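Local atomic coordinates of 6-aminohexanoate-cyclic-dimer hydrolase (Arthrobacter sp., PDB entry 3A2Q), a protein that hydrolyses the cyclic dimer of 6-aminohexanoate, a by-product of nylon-6 manufacture, to the linear dimer. Residues T120-N125 with D338-T343; G186-R191 with A209-L214; R191-P196 with A224-V229; F271-E276 with T388-T393; P275-A280 with M447-Q452. The protein carries 1 engineered substitution. All coordinates share one frame; numbering follows the deposited sequence.

In the fold
The five contacts sample one amidase-family α/β fold built round a mixed sheet. Interaction 1 lies at the substrate: its loop touches the bound cyclic dimer, and the side chain of Met123 is about 8 Å from that of Ser150, a charge-relay residue by similarity. Interaction 2 joins two central strands, its centre about 22 Å from that of interaction 1. Interaction 3 abuts it, their centres about 9 Å apart; they share Arg191, and Ile194 CD1 lies 3.8 Å from Glu212 O. Across the chain's centre, its own centre about 30 Å from that of interaction 3, interaction 4 shares Pro275 and Glu276 with interaction 5, where Val389 O lies 3.5 Å from Cys277 SG.

Interaction 1: T120-N125 with D338-T343; sequences TPEMGN and DDVEWT. With ACA (6-aminohexanoic acid), chain B; ACA (6-aminohexanoic acid), chain C.
Glu122 and Glu341 meet through one direct hydrogen bond: the backbone N of Glu341 donates to Glu122 OE1 over 2.9 Å, almost straight at 169° and from the syn side of the carboxylate. Ser344 OG bonds to the same oxygen, so two groups grip it. The torsion that sets this up is chi1 of Glu122 (-178°), which leaves CG anti to the backbone N and lets the extended chain reach across. The two glutamate side chains run past each other in opposite directions, Glu122 OE1 and Glu341 OE1 standing 4.7 Å apart, probably with like charges. Glu341 OE2 is taken by Glu132 N. Glu341 is the N-cap residue of helix 342-352, so the contact ties the start of that helix to the pocket loop that follows strand 113-118 in this amidase fold. Water 1 accepts from Glu122 N (2.9 Å) and donates weakly to Glu341 OE1. On the substrate side, Asn125 ND2 donates to O of the chain B 6-aminohexanoate unit at 2.7 Å, and Gly124 O accepts from its N at 3.0 Å. Glu122 OE2 packs 3.4 Å from Val340 CB, and the apolar contact is slight, Met123 CE standing 4.5 Å from Val340 CG1.

Interaction 2: G186-R191 with A209-L214; sequences GLKPTR and AAHEGL
Leu187 and Leu214 form an antiparallel hydrogen-bonded pair: Leu187 N donates to Leu214 O at 2.9 Å, and Leu214 N returns the bond to Leu187 O at 3.1 Å. Beyond this pair the polar work passes to Lys188, whose chain bends at chi3 (73°) and chi4, bringing NZ back to Pro189 O, 2.9 Å away; Gln433 O is a further acceptor for the same amine. Nearer the backbone, the extended start of the chain (CG anti to the backbone N, chi1 178°) sets CD over one face of the His211 ring, 3.8 Å from its centroid, a CH-pi contact. At the ring's edge His211 ND1 donates in plane to Ala209 O (2.8 Å), which helps to hold the ring's rotation. Packing follows: His211 CD2 comes within 3.2 Å of Pro189 O, Arg191 CB lies 3.5 Å from His211 NE2, and Pro189 CD rests 3.3 Å from Glu212 O. Gly213 fits where a CB would clash with Leu187 O. The leucine side chains share one sheet face, packed by helix 219-229 and, at Leu187, by helix 460-473. Strands 186-188 and 211-214, their directions 154° apart, are antiparallel neighbours in the middle of the mixed sheet of the amidase fold.

Interaction 3: R191-P196 with A224-V229; sequences RGRISP and ALLDVV
Arg193 meets Leu226 with its stem rather than its flat guanidinium: CG lies 4.0 Å from Leu226 CD2, the two side chains crossing at about a right angle. The planar group itself is held by partners beyond this contact, a salt bridge from NE to Glu460 and a hydrogen bond from NH1 to Pro241 O. Most of the touching falls to Ile194. Its CG1 is anti to the carbonyl carbon (chi1 -56°) and the branch runs on extended, carrying CD1 to 3.6 Å from Val229 CG2, while Ile194 CG2 rests 3.7 Å from Val229 O. Here the loop after strand 185-188 is pressed against the C-terminal turn of helix 219-229, and Phe103 of helix 102-110 packs on both Ile194 and Val229. An alanine in place of Ile194 is likely to open a gap beside Val229 CG2 and leave that methyl without its main neighbour across the contact. No direct hydrogen bond joins the segments; instead water 3 accepts from Ser195 N at 2.9 Å and sits 2.8 Å from Val229 O.

Interaction 4: F271-E276 with T388-T393; sequences FALDPE and TVTRQT
The directions from CA 271 to CA 276 and from CA 389 to CA 392 lie 76° apart; the CA atoms come closest at Leu273-Thr390 (5.2 Å) and Asp274-Arg391 (5.1 Å). One backbone bond spans the crossing, Asp274 N to Thr390 O at 3.0 Å. The carboxamide of Gln392 makes the polar side-chain contact: its NE2 donates to Asp274 OD2 at 3.0 Å and to Glu276 OE1, also at 3.0 Å, and more weakly to Asp274 OD1. Bending at chi2 (-77°) turns the glutamine end back over the two acids. The amide and the Asp274 carboxylate planes are 57° apart; NE2 meets OD2 from above the carboxylate plane, and OE1 of Glu276 likewise from above its own. One NH2 group thus serves two carboxylates, its two hydrogens directed to different acids, which would probably temper the repulsion between them. Asp274 is the N-cap of helix 275-290, and the contact joins the start of that helix to the loop after strand 383-387: OD2 accepts from Glu276 N, weakly, and from Cys277 N. The far oxygen of Glu276, OE2, bonds to Ser444. Thr390 is packed by two side chains: Leu273 CD1 lies 3.6 Å from its CB, and Phe271 CE1 3.3 Å from its OG1, whose hydrogen-bond partner is Gln420 O. Water 5 donates to Ala272 O and, weakly, to Thr390 O.

Interaction 5: P275-A280 with M447-Q452; sequences PECAAA and MPIGVQ
The first turns of helix 275-290 pack on strand 448-455 through Ile449 and Val451, the axes of the short segments passing 8.2 Å apart with their directions at 49°. Ile449 carries most of the contact and uses both branches. Its CG2 methyl reaches Ala280 CB at 3.7 Å and Cys277 CA at 3.9 Å, lodging beside one turn of the helix. The longer branch, with CG1 anti to the carbonyl carbon (chi1 -68°) and an extended end (chi2 -179°), carries CD1 toward the start of the helix, to 3.8 Å from Glu276 O. A glycine in place of Ile449 would probably leave a gap beside Ala280 and Cys277 and strip the helix of its main apolar support from this strand. Two residues along the strand, Val451 brings CG2 to 3.6 Å from Ala280 O and to 3.9 Å from Ala280 CB, so the small alanine is met by both branched residues. Polar contact is indirect: water 7 donates to Cys277 O at 2.8 Å and to Gly450 O at 3.0 Å, bridging the helix backbone to that of the strand. Cys277 also touches Pro387, and Val451 touches Ile385, both of the adjacent strand 383-387. A helix laid over neighbouring strands through branched aliphatic residues on one side and alanine on the other is the layered helix-on-sheet packing of an α/β fold.

Interaction 1: T120-N125 with D338-T343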
# COMPACT_ATOMS: atom_id res chain seq x y z
N THR A 120 -5.79 -10.08 -1.25
CA THR A 120 -6.39 -8.77 -1.44
C THR A 120 -7.90 -8.89 -1.58
O THR A 120 -8.41 -9.96 -1.94
CB THR A 120 -5.87 -8.12 -2.76
OG1 THR A 120 -6.66 -6.97 -3.08
CG2 THR A 120 -5.98 -9.12 -3.91
N PRO A 121 -8.65 -7.82 -1.28
CA PRO A 121 -10.10 -7.94 -1.44
C PRO A 121 -10.29 -7.98 -2.96
O PRO A 121 -9.38 -7.59 -3.70
CB PRO A 121 -10.64 -6.67 -0.80
CG PRO A 121 -9.49 -5.70 -0.91
CD PRO A 121 -8.30 -6.56 -0.60
N GLU A 122 -11.44 -8.45 -3.43
CA GLU A 122 -11.67 -8.54 -4.87
C GLU A 122 -11.38 -7.26 -5.65
O GLU A 122 -12.02 -6.23 -5.43
CB GLU A 122 -13.10 -8.98 -5.15
CG GLU A 122 -13.38 -9.14 -6.63
CD GLU A 122 -14.76 -9.68 -6.92
OE1 GLU A 122 -15.75 -8.96 -6.66
OE2 GLU A 122 -14.85 -10.83 -7.39
N MET A 123 -10.44 -7.35 -6.58
CA MET A 123 -10.05 -6.22 -7.42
C MET A 123 -9.63 -5.01 -6.57
O MET A 123 -9.66 -3.88 -7.04
CB MET A 123 -11.19 -5.84 -8.38
CG MET A 123 -11.55 -6.97 -9.36
SD MET A 123 -12.79 -6.53 -10.60
CE MET A 123 -14.33 -6.82 -9.68
N GLY A 124 -9.24 -5.28 -5.33
CA GLY A 124 -8.81 -4.23 -4.41
C GLY A 124 -9.91 -3.26 -4.03
O GLY A 124 -9.64 -2.11 -3.69
N ASN A 125 -11.16 -3.73 -4.06
CA ASN A 125 -12.29 -2.87 -3.77
C ASN A 125 -12.71 -2.69 -2.31
O ASN A 125 -13.86 -2.33 -2.05
CB ASN A 125 -13.50 -3.35 -4.59
CG ASN A 125 -14.50 -2.24 -4.84
OD1 ASN A 125 -15.71 -2.45 -4.74
ND2 ASN A 125 -14.01 -1.06 -5.18
N ASP A 338 -22.34 -13.93 -10.96
CA ASP A 338 -21.99 -15.11 -10.17
C ASP A 338 -20.48 -15.32 -10.07
O ASP A 338 -20.02 -16.19 -9.33
CB ASP A 338 -22.64 -16.36 -10.78
CG ASP A 338 -24.15 -16.25 -10.86
OD1 ASP A 338 -24.79 -15.99 -9.81
OD2 ASP A 338 -24.71 -16.41 -11.97
N ASP A 339 -19.72 -14.52 -10.81
CA ASP A 339 -18.27 -14.64 -10.82
C ASP A 339 -17.58 -13.68 -9.85
O ASP A 339 -16.44 -13.90 -9.45
CB ASP A 339 -17.73 -14.39 -12.23
CG ASP A 339 -18.23 -15.42 -13.23
OD1 ASP A 339 -17.94 -16.61 -13.03
OD2 ASP A 339 -18.91 -15.02 -14.20
N VAL A 340 -18.29 -12.62 -9.47
CA VAL A 340 -17.73 -11.61 -8.57
C VAL A 340 -18.60 -11.42 -7.33
O VAL A 340 -19.65 -12.04 -7.19
CB VAL A 340 -17.59 -10.26 -9.30
CG1 VAL A 340 -16.77 -10.44 -10.57
CG2 VAL A 340 -18.95 -9.69 -9.62
N GLU A 341 -18.14 -10.56 -6.42
CA GLU A 341 -18.88 -10.27 -5.20
C GLU A 341 -20.00 -9.29 -5.53
O GLU A 341 -19.90 -8.54 -6.50
CB GLU A 341 -17.93 -9.68 -4.14
CG GLU A 341 -16.88 -10.67 -3.67
CD GLU A 341 -15.98 -10.13 -2.56
OE1 GLU A 341 -16.30 -9.05 -2.02
OE2 GLU A 341 -14.97 -10.80 -2.24
N TRP A 342 -21.08 -9.30 -4.75
CA TRP A 342 -22.21 -8.43 -5.03
C TRP A 342 -21.86 -6.94 -5.08
O TRP A 342 -22.42 -6.19 -5.87
CB TRP A 342 -23.35 -8.65 -4.03
CG TRP A 342 -23.07 -8.15 -2.64
CD1 TRP A 342 -22.40 -8.81 -1.65
CD2 TRP A 342 -23.44 -6.88 -2.10
NE1 TRP A 342 -22.34 -8.02 -0.52
CE2 TRP A 342 -22.97 -6.83 -0.77
CE3 TRP A 342 -24.13 -5.77 -2.62
CZ2 TRP A 342 -23.16 -5.72 0.05
CZ3 TRP A 342 -24.32 -4.66 -1.79
CH2 TRP A 342 -23.84 -4.64 -0.48
N THR A 343 -20.92 -6.52 -4.24
CA THR A 343 -20.53 -5.11 -4.23
C THR A 343 -19.95 -4.71 -5.58
O THR A 343 -20.21 -3.62 -6.08
CB THR A 343 -19.49 -4.83 -3.13
OG1 THR A 343 -18.42 -5.78 -3.21
CG2 THR A 343 -20.13 -4.91 -1.75
C ACA B . -11.18 0.84 -6.41
O ACA B . -11.66 -0.26 -6.13
C2 ACA B . -10.21 0.97 -7.57
C3 ACA B . -9.17 -0.14 -7.58
C4 ACA B . -7.95 0.27 -6.78
C5 ACA B . -7.45 -0.85 -5.88
C6 ACA B . -6.58 -0.30 -4.76
N ACA B . -7.24 -0.40 -3.46
C ACA C . -7.39 0.62 -2.62
O ACA C . -6.71 1.65 -2.69
C2 ACA C . -8.45 0.46 -1.54
C3 ACA C . -9.57 1.49 -1.64
C4 ACA C . -10.66 1.09 -2.64
C5 ACA C . -11.30 2.32 -3.28
C6 ACA C . -12.19 1.97 -4.47
N ACA C . -11.45 1.95 -5.73
O HOH W 1 -13.48 -8.38 -1.31
O HOH W 2 -16.26 -5.16 -4.37

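Interaction 2: G186-R191 with A209-L214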
# COMPACT_ATOMS: atom_id res chain seq x y z
N GLY A 186 4.91 1.65 5.12
CA GLY A 186 4.24 1.56 3.84
C GLY A 186 4.32 2.88 3.11
O GLY A 186 3.86 3.91 3.61
N LEU A 187 4.91 2.87 1.91
CA LEU A 187 5.04 4.10 1.14
C LEU A 187 4.27 4.13 -0.17
O LEU A 187 4.35 3.19 -0.97
CB LEU A 187 6.51 4.37 0.82
CG LEU A 187 6.75 5.47 -0.23
CD1 LEU A 187 6.53 6.84 0.39
CD2 LEU A 187 8.17 5.36 -0.77
N LYS A 188 3.51 5.21 -0.36
CA LYS A 188 2.83 5.45 -1.63
C LYS A 188 3.70 6.57 -2.20
O LYS A 188 3.64 7.72 -1.74
CB LYS A 188 1.42 6.01 -1.45
CG LYS A 188 0.74 6.29 -2.80
CD LYS A 188 -0.43 7.27 -2.69
CE LYS A 188 0.04 8.70 -2.46
NZ LYS A 188 0.85 9.23 -3.61
N PRO A 189 4.55 6.25 -3.18
CA PRO A 189 5.41 7.30 -3.74
C PRO A 189 4.64 8.33 -4.55
O PRO A 189 3.42 8.28 -4.67
CB PRO A 189 6.40 6.52 -4.60
CG PRO A 189 5.62 5.32 -5.02
CD PRO A 189 4.84 4.94 -3.79
N THR A 190 5.39 9.28 -5.10
CA THR A 190 4.81 10.32 -5.95
C THR A 190 4.18 9.63 -7.15
O THR A 190 4.69 8.62 -7.62
CB THR A 190 5.92 11.25 -6.46
OG1 THR A 190 6.51 11.93 -5.35
CG2 THR A 190 5.37 12.25 -7.47
N ARG A 191 3.08 10.18 -7.64
CA ARG A 191 2.42 9.61 -8.81
C ARG A 191 3.43 9.55 -9.95
O ARG A 191 4.16 10.51 -10.19
CB ARG A 191 1.23 10.50 -9.21
CG ARG A 191 0.59 10.16 -10.56
CD ARG A 191 -0.54 11.14 -10.87
NE ARG A 191 -1.66 10.96 -9.95
CZ ARG A 191 -2.40 11.95 -9.46
NH1 ARG A 191 -2.14 13.21 -9.78
NH2 ARG A 191 -3.41 11.67 -8.65
N ALA A 209 -4.99 7.91 -9.74
CA ALA A 209 -5.11 7.79 -8.29
C ALA A 209 -4.44 6.53 -7.75
O ALA A 209 -3.97 6.52 -6.61
CB ALA A 209 -6.58 7.82 -7.87
N ALA A 210 -4.40 5.47 -8.56
CA ALA A 210 -3.79 4.21 -8.14
C ALA A 210 -2.27 4.22 -8.36
O ALA A 210 -1.80 4.37 -9.49
CB ALA A 210 -4.41 3.04 -8.89
N HIS A 211 -1.52 4.08 -7.27
CA HIS A 211 -0.05 4.08 -7.31
C HIS A 211 0.49 2.74 -6.84
O HIS A 211 -0.08 2.14 -5.92
CB HIS A 211 0.54 5.10 -6.31
CG HIS A 211 0.11 6.52 -6.49
ND1 HIS A 211 -1.21 6.91 -6.48
CD2 HIS A 211 0.84 7.66 -6.52
CE1 HIS A 211 -1.28 8.23 -6.48
NE2 HIS A 211 -0.05 8.71 -6.51
N GLU A 212 1.59 2.27 -7.43
CA GLU A 212 2.20 1.05 -6.94
C GLU A 212 2.99 1.52 -5.72
O GLU A 212 3.55 2.62 -5.73
CB GLU A 212 3.16 0.42 -7.96
CG GLU A 212 2.47 -0.03 -9.24
CD GLU A 212 1.20 -0.81 -8.98
OE1 GLU A 212 0.12 -0.36 -9.43
OE2 GLU A 212 1.27 -1.87 -8.32
N GLY A 213 3.02 0.70 -4.67
CA GLY A 213 3.70 1.08 -3.44
C GLY A 213 4.63 0.03 -2.87
O GLY A 213 4.76 -1.06 -3.43
N LEU A 214 5.24 0.35 -1.73
CA LEU A 214 6.22 -0.53 -1.11
C LEU A 214 6.04 -0.74 0.39
O LEU A 214 5.64 0.18 1.11
CB LEU A 214 7.62 0.05 -1.35
CG LEU A 214 7.92 0.40 -2.81
CD1 LEU A 214 9.15 1.30 -2.88
CD2 LEU A 214 8.12 -0.88 -3.61

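Interaction 3: R191-P196 with A224-V229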
# COMPACT_ATOMS: atom_id res chain seq x y z
N ARG A 191 3.08 10.18 -7.64
CA ARG A 191 2.42 9.61 -8.81
C ARG A 191 3.43 9.55 -9.95
O ARG A 191 4.16 10.51 -10.19
CB ARG A 191 1.23 10.50 -9.21
CG ARG A 191 0.59 10.16 -10.56
CD ARG A 191 -0.54 11.14 -10.87
NE ARG A 191 -1.66 10.96 -9.95
CZ ARG A 191 -2.40 11.95 -9.46
NH1 ARG A 191 -2.14 13.21 -9.78
NH2 ARG A 191 -3.41 11.67 -8.65
N GLY A 192 3.49 8.41 -10.64
CA GLY A 192 4.42 8.27 -11.75
C GLY A 192 5.83 7.87 -11.37
O GLY A 192 6.73 7.89 -12.21
N ARG A 193 6.04 7.51 -10.10
CA ARG A 193 7.37 7.10 -9.65
C ARG A 193 7.64 5.65 -10.05
O ARG A 193 8.70 5.34 -10.61
CB ARG A 193 7.50 7.23 -8.13
CG ARG A 193 8.86 6.82 -7.57
CD ARG A 193 9.96 7.81 -7.97
NE ARG A 193 9.74 9.13 -7.37
CZ ARG A 193 10.31 10.25 -7.82
NH1 ARG A 193 11.13 10.22 -8.86
NH2 ARG A 193 10.05 11.41 -7.23
N ILE A 194 6.68 4.78 -9.77
CA ILE A 194 6.82 3.35 -10.06
C ILE A 194 5.88 2.90 -11.17
O ILE A 194 4.67 3.09 -11.08
CB ILE A 194 6.52 2.49 -8.82
CG1 ILE A 194 7.42 2.92 -7.65
CG2 ILE A 194 6.72 1.01 -9.14
CD1 ILE A 194 7.23 2.11 -6.38
N SER A 195 6.44 2.29 -12.21
CA SER A 195 5.61 1.83 -13.32
C SER A 195 4.77 0.60 -13.01
O SER A 195 5.28 -0.37 -12.44
CB SER A 195 6.48 1.51 -14.54
OG SER A 195 5.68 0.99 -15.58
N PRO A 196 3.48 0.63 -13.38
CA PRO A 196 2.55 -0.48 -13.16
C PRO A 196 2.38 -1.24 -14.48
O PRO A 196 1.55 -2.15 -14.58
CB PRO A 196 1.26 0.23 -12.78
CG PRO A 196 1.29 1.40 -13.72
CD PRO A 196 2.74 1.86 -13.69
N ALA A 224 16.04 1.86 -0.77
CA ALA A 224 16.69 0.93 -1.69
C ALA A 224 15.71 0.38 -2.73
O ALA A 224 16.05 0.22 -3.90
CB ALA A 224 17.34 -0.21 -0.92
N LEU A 225 14.49 0.09 -2.29
CA LEU A 225 13.46 -0.43 -3.19
C LEU A 225 13.11 0.59 -4.28
O LEU A 225 12.89 0.22 -5.43
CB LEU A 225 12.21 -0.79 -2.39
CG LEU A 225 12.37 -2.01 -1.50
CD1 LEU A 225 11.23 -2.09 -0.50
CD2 LEU A 225 12.43 -3.26 -2.37
N LEU A 226 13.04 1.86 -3.89
CA LEU A 226 12.73 2.92 -4.85
C LEU A 226 13.80 2.98 -5.93
O LEU A 226 13.49 3.18 -7.10
CB LEU A 226 12.66 4.27 -4.14
CG LEU A 226 11.35 4.59 -3.43
CD1 LEU A 226 11.48 5.88 -2.65
CD2 LEU A 226 10.24 4.68 -4.47
N ASP A 227 15.05 2.79 -5.54
CA ASP A 227 16.14 2.83 -6.51
C ASP A 227 16.03 1.67 -7.48
O ASP A 227 16.52 1.73 -8.61
CB ASP A 227 17.50 2.77 -5.80
CG ASP A 227 17.78 4.00 -4.97
OD1 ASP A 227 17.25 5.09 -5.31
OD2 ASP A 227 18.54 3.90 -3.99
N VAL A 228 15.37 0.60 -7.04
CA VAL A 228 15.20 -0.58 -7.87
C VAL A 228 14.04 -0.52 -8.86
O VAL A 228 14.21 -0.84 -10.04
CB VAL A 228 15.00 -1.85 -6.99
CG1 VAL A 228 14.77 -3.07 -7.86
CG2 VAL A 228 16.22 -2.05 -6.10
N VAL A 229 12.87 -0.08 -8.40
CA VAL A 229 11.69 -0.08 -9.25
C VAL A 229 11.19 1.24 -9.83
O VAL A 229 10.16 1.25 -10.51
CB VAL A 229 10.49 -0.74 -8.52
CG1 VAL A 229 10.87 -2.13 -8.05
CG2 VAL A 229 10.06 0.13 -7.33
O HOH W 3 9.21 2.14 -12.97
O HOH W 4 8.33 -0.74 -11.73

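Interaction 4: F271-E276 with T388-T393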
# COMPACT_ATOMS: atom_id res chain seq x y z
N PHE A 271 -16.81 13.05 11.62
CA PHE A 271 -16.56 11.98 12.58
C PHE A 271 -15.38 12.42 13.43
O PHE A 271 -14.58 13.25 13.00
CB PHE A 271 -16.29 10.62 11.90
CG PHE A 271 -15.06 10.59 11.03
CD1 PHE A 271 -13.79 10.60 11.60
CD2 PHE A 271 -15.18 10.55 9.65
CE1 PHE A 271 -12.65 10.59 10.80
CE2 PHE A 271 -14.05 10.53 8.84
CZ PHE A 271 -12.78 10.55 9.41
N ALA A 272 -15.28 11.90 14.65
CA ALA A 272 -14.20 12.29 15.54
C ALA A 272 -12.96 11.44 15.35
O ALA A 272 -13.03 10.20 15.33
CB ALA A 272 -14.67 12.21 17.00
N LEU A 273 -11.81 12.09 15.22
CA LEU A 273 -10.57 11.36 15.06
C LEU A 273 -10.31 10.62 16.37
O LEU A 273 -10.40 11.21 17.46
CB LEU A 273 -9.42 12.33 14.78
CG LEU A 273 -8.01 11.72 14.75
CD1 LEU A 273 -7.91 10.71 13.61
CD2 LEU A 273 -6.98 12.82 14.59
N ASP A 274 -10.01 9.33 16.27
CA ASP A 274 -9.71 8.52 17.44
C ASP A 274 -8.57 9.17 18.23
O ASP A 274 -7.51 9.45 17.68
CB ASP A 274 -9.28 7.11 17.02
CG ASP A 274 -8.86 6.26 18.20
OD1 ASP A 274 -9.75 5.79 18.94
OD2 ASP A 274 -7.65 6.07 18.40
N PRO A 275 -8.77 9.39 19.54
CA PRO A 275 -7.76 10.01 20.41
C PRO A 275 -6.38 9.35 20.39
O PRO A 275 -5.36 10.05 20.45
CB PRO A 275 -8.40 9.93 21.80
CG PRO A 275 -9.88 9.92 21.51
CD PRO A 275 -9.97 9.02 20.31
N GLU A 276 -6.34 8.03 20.32
CA GLU A 276 -5.06 7.33 20.31
C GLU A 276 -4.34 7.54 18.99
O GLU A 276 -3.12 7.64 18.97
CB GLU A 276 -5.26 5.83 20.60
CG GLU A 276 -5.98 5.58 21.92
CD GLU A 276 -5.83 4.16 22.44
OE1 GLU A 276 -5.67 3.23 21.63
OE2 GLU A 276 -5.90 3.98 23.68
N THR A 388 -2.21 7.91 10.11
CA THR A 388 -2.44 7.26 8.83
C THR A 388 -3.92 6.89 8.75
O THR A 388 -4.57 7.13 7.73
CB THR A 388 -1.58 5.99 8.68
OG1 THR A 388 -0.20 6.34 8.83
CG2 THR A 388 -1.77 5.38 7.28
N VAL A 389 -4.46 6.30 9.82
CA VAL A 389 -5.88 5.94 9.86
C VAL A 389 -6.55 6.75 10.97
O VAL A 389 -5.88 7.28 11.85
CB VAL A 389 -6.09 4.43 10.08
CG1 VAL A 389 -5.44 3.65 8.94
CG2 VAL A 389 -5.52 3.99 11.42
N THR A 390 -7.88 6.83 10.94
CA THR A 390 -8.60 7.65 11.92
C THR A 390 -9.39 6.91 12.99
O THR A 390 -10.06 7.55 13.81
CB THR A 390 -9.56 8.61 11.22
OG1 THR A 390 -10.72 7.89 10.78
CG2 THR A 390 -8.89 9.26 10.02
N ARG A 391 -9.31 5.59 12.99
CA ARG A 391 -10.04 4.77 13.95
C ARG A 391 -9.24 3.56 14.41
O ARG A 391 -8.19 3.24 13.85
CB ARG A 391 -11.32 4.25 13.31
CG ARG A 391 -11.05 3.45 12.03
CD ARG A 391 -12.24 2.60 11.63
NE ARG A 391 -12.51 1.56 12.62
CZ ARG A 391 -13.58 0.76 12.59
NH1 ARG A 391 -14.47 0.88 11.61
NH2 ARG A 391 -13.75 -0.16 13.53
N GLN A 392 -9.75 2.89 15.43
CA GLN A 392 -9.13 1.69 15.96
C GLN A 392 -9.31 0.63 14.87
O GLN A 392 -10.19 0.76 14.03
CB GLN A 392 -9.84 1.25 17.24
CG GLN A 392 -9.67 2.21 18.42
CD GLN A 392 -8.31 2.09 19.08
OE1 GLN A 392 -7.84 0.99 19.38
NE2 GLN A 392 -7.67 3.23 19.33
N THR A 393 -8.48 -0.40 14.88
CA THR A 393 -8.57 -1.44 13.86
C THR A 393 -9.84 -2.29 14.01
O THR A 393 -10.14 -2.79 15.09
CB THR A 393 -7.32 -2.32 13.89
OG1 THR A 393 -6.18 -1.51 13.56
CG2 THR A 393 -7.42 -3.47 12.90
O HOH W 5 -12.90 7.03 15.58
O HOH W 6 -7.51 0.65 22.37

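Interaction 5: P275-A280 with M447-Q452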
# COMPACT_ATOMS: atom_id res chain seq x y z
N PRO A 275 -8.77 9.39 19.54
CA PRO A 275 -7.76 10.01 20.41
C PRO A 275 -6.38 9.35 20.39
O PRO A 275 -5.36 10.05 20.45
CB PRO A 275 -8.40 9.93 21.80
CG PRO A 275 -9.88 9.92 21.51
CD PRO A 275 -9.97 9.02 20.31
N GLU A 276 -6.34 8.03 20.32
CA GLU A 276 -5.06 7.33 20.31
C GLU A 276 -4.34 7.54 18.99
O GLU A 276 -3.12 7.64 18.97
CB GLU A 276 -5.26 5.83 20.60
CG GLU A 276 -5.98 5.58 21.92
CD GLU A 276 -5.83 4.16 22.44
OE1 GLU A 276 -5.67 3.23 21.63
OE2 GLU A 276 -5.90 3.98 23.68
N CYS A 277 -5.09 7.60 17.89
CA CYS A 277 -4.48 7.85 16.59
C CYS A 277 -3.90 9.27 16.61
O CYS A 277 -2.79 9.51 16.15
CB CYS A 277 -5.51 7.73 15.48
SG CYS A 277 -6.01 6.04 15.16
N ALA A 278 -4.68 10.21 17.14
CA ALA A 278 -4.25 11.60 17.20
C ALA A 278 -3.00 11.76 18.08
O ALA A 278 -2.09 12.50 17.73
CB ALA A 278 -5.37 12.48 17.73
N ALA A 279 -2.97 11.05 19.20
CA ALA A 279 -1.85 11.14 20.13
C ALA A 279 -0.54 10.62 19.53
O ALA A 279 0.53 11.11 19.86
CB ALA A 279 -2.17 10.40 21.42
N ALA A 280 -0.64 9.62 18.66
CA ALA A 280 0.54 9.04 18.02
C ALA A 280 1.15 10.09 17.10
O ALA A 280 2.37 10.28 17.08
CB ALA A 280 0.16 7.80 17.22
N MET A 447 -2.67 -2.83 19.43
CA MET A 447 -2.75 -2.81 17.97
C MET A 447 -1.91 -1.66 17.40
O MET A 447 -1.95 -0.54 17.92
CB MET A 447 -4.21 -2.66 17.52
CG MET A 447 -5.13 -3.80 17.95
SD MET A 447 -4.52 -5.40 17.42
CE MET A 447 -4.81 -5.32 15.66
N PRO A 448 -1.14 -1.92 16.34
CA PRO A 448 -0.31 -0.87 15.73
C PRO A 448 -1.10 0.34 15.22
O PRO A 448 -2.22 0.20 14.72
CB PRO A 448 0.40 -1.60 14.60
CG PRO A 448 0.46 -3.03 15.09
CD PRO A 448 -0.90 -3.22 15.70
N ILE A 449 -0.51 1.52 15.38
CA ILE A 449 -1.09 2.78 14.93
C ILE A 449 -0.01 3.48 14.10
O ILE A 449 1.07 3.78 14.61
CB ILE A 449 -1.49 3.71 16.12
CG1 ILE A 449 -2.66 3.10 16.89
CG2 ILE A 449 -1.85 5.10 15.61
CD1 ILE A 449 -3.13 3.95 18.07
N GLY A 450 -0.29 3.73 12.83
CA GLY A 450 0.70 4.39 12.00
C GLY A 450 0.62 5.90 12.02
O GLY A 450 -0.43 6.49 12.28
N VAL A 451 1.77 6.54 11.77
CA VAL A 451 1.84 7.99 11.70
C VAL A 451 2.22 8.29 10.24
O VAL A 451 3.16 7.69 9.70
CB VAL A 451 2.90 8.57 12.66
CG1 VAL A 451 3.03 10.07 12.46
CG2 VAL A 451 2.47 8.28 14.10
N GLN A 452 1.47 9.18 9.61
CA GLN A 452 1.68 9.51 8.20
C GLN A 452 2.43 10.82 8.00
O GLN A 452 2.18 11.81 8.70
CB GLN A 452 0.33 9.57 7.47
CG GLN A 452 0.45 9.62 5.94
CD GLN A 452 -0.89 9.63 5.21
OE1 GLN A 452 -0.94 9.36 4.01
NE2 GLN A 452 -1.97 9.95 5.92
O HOH W 7 -0.95 8.85 14.12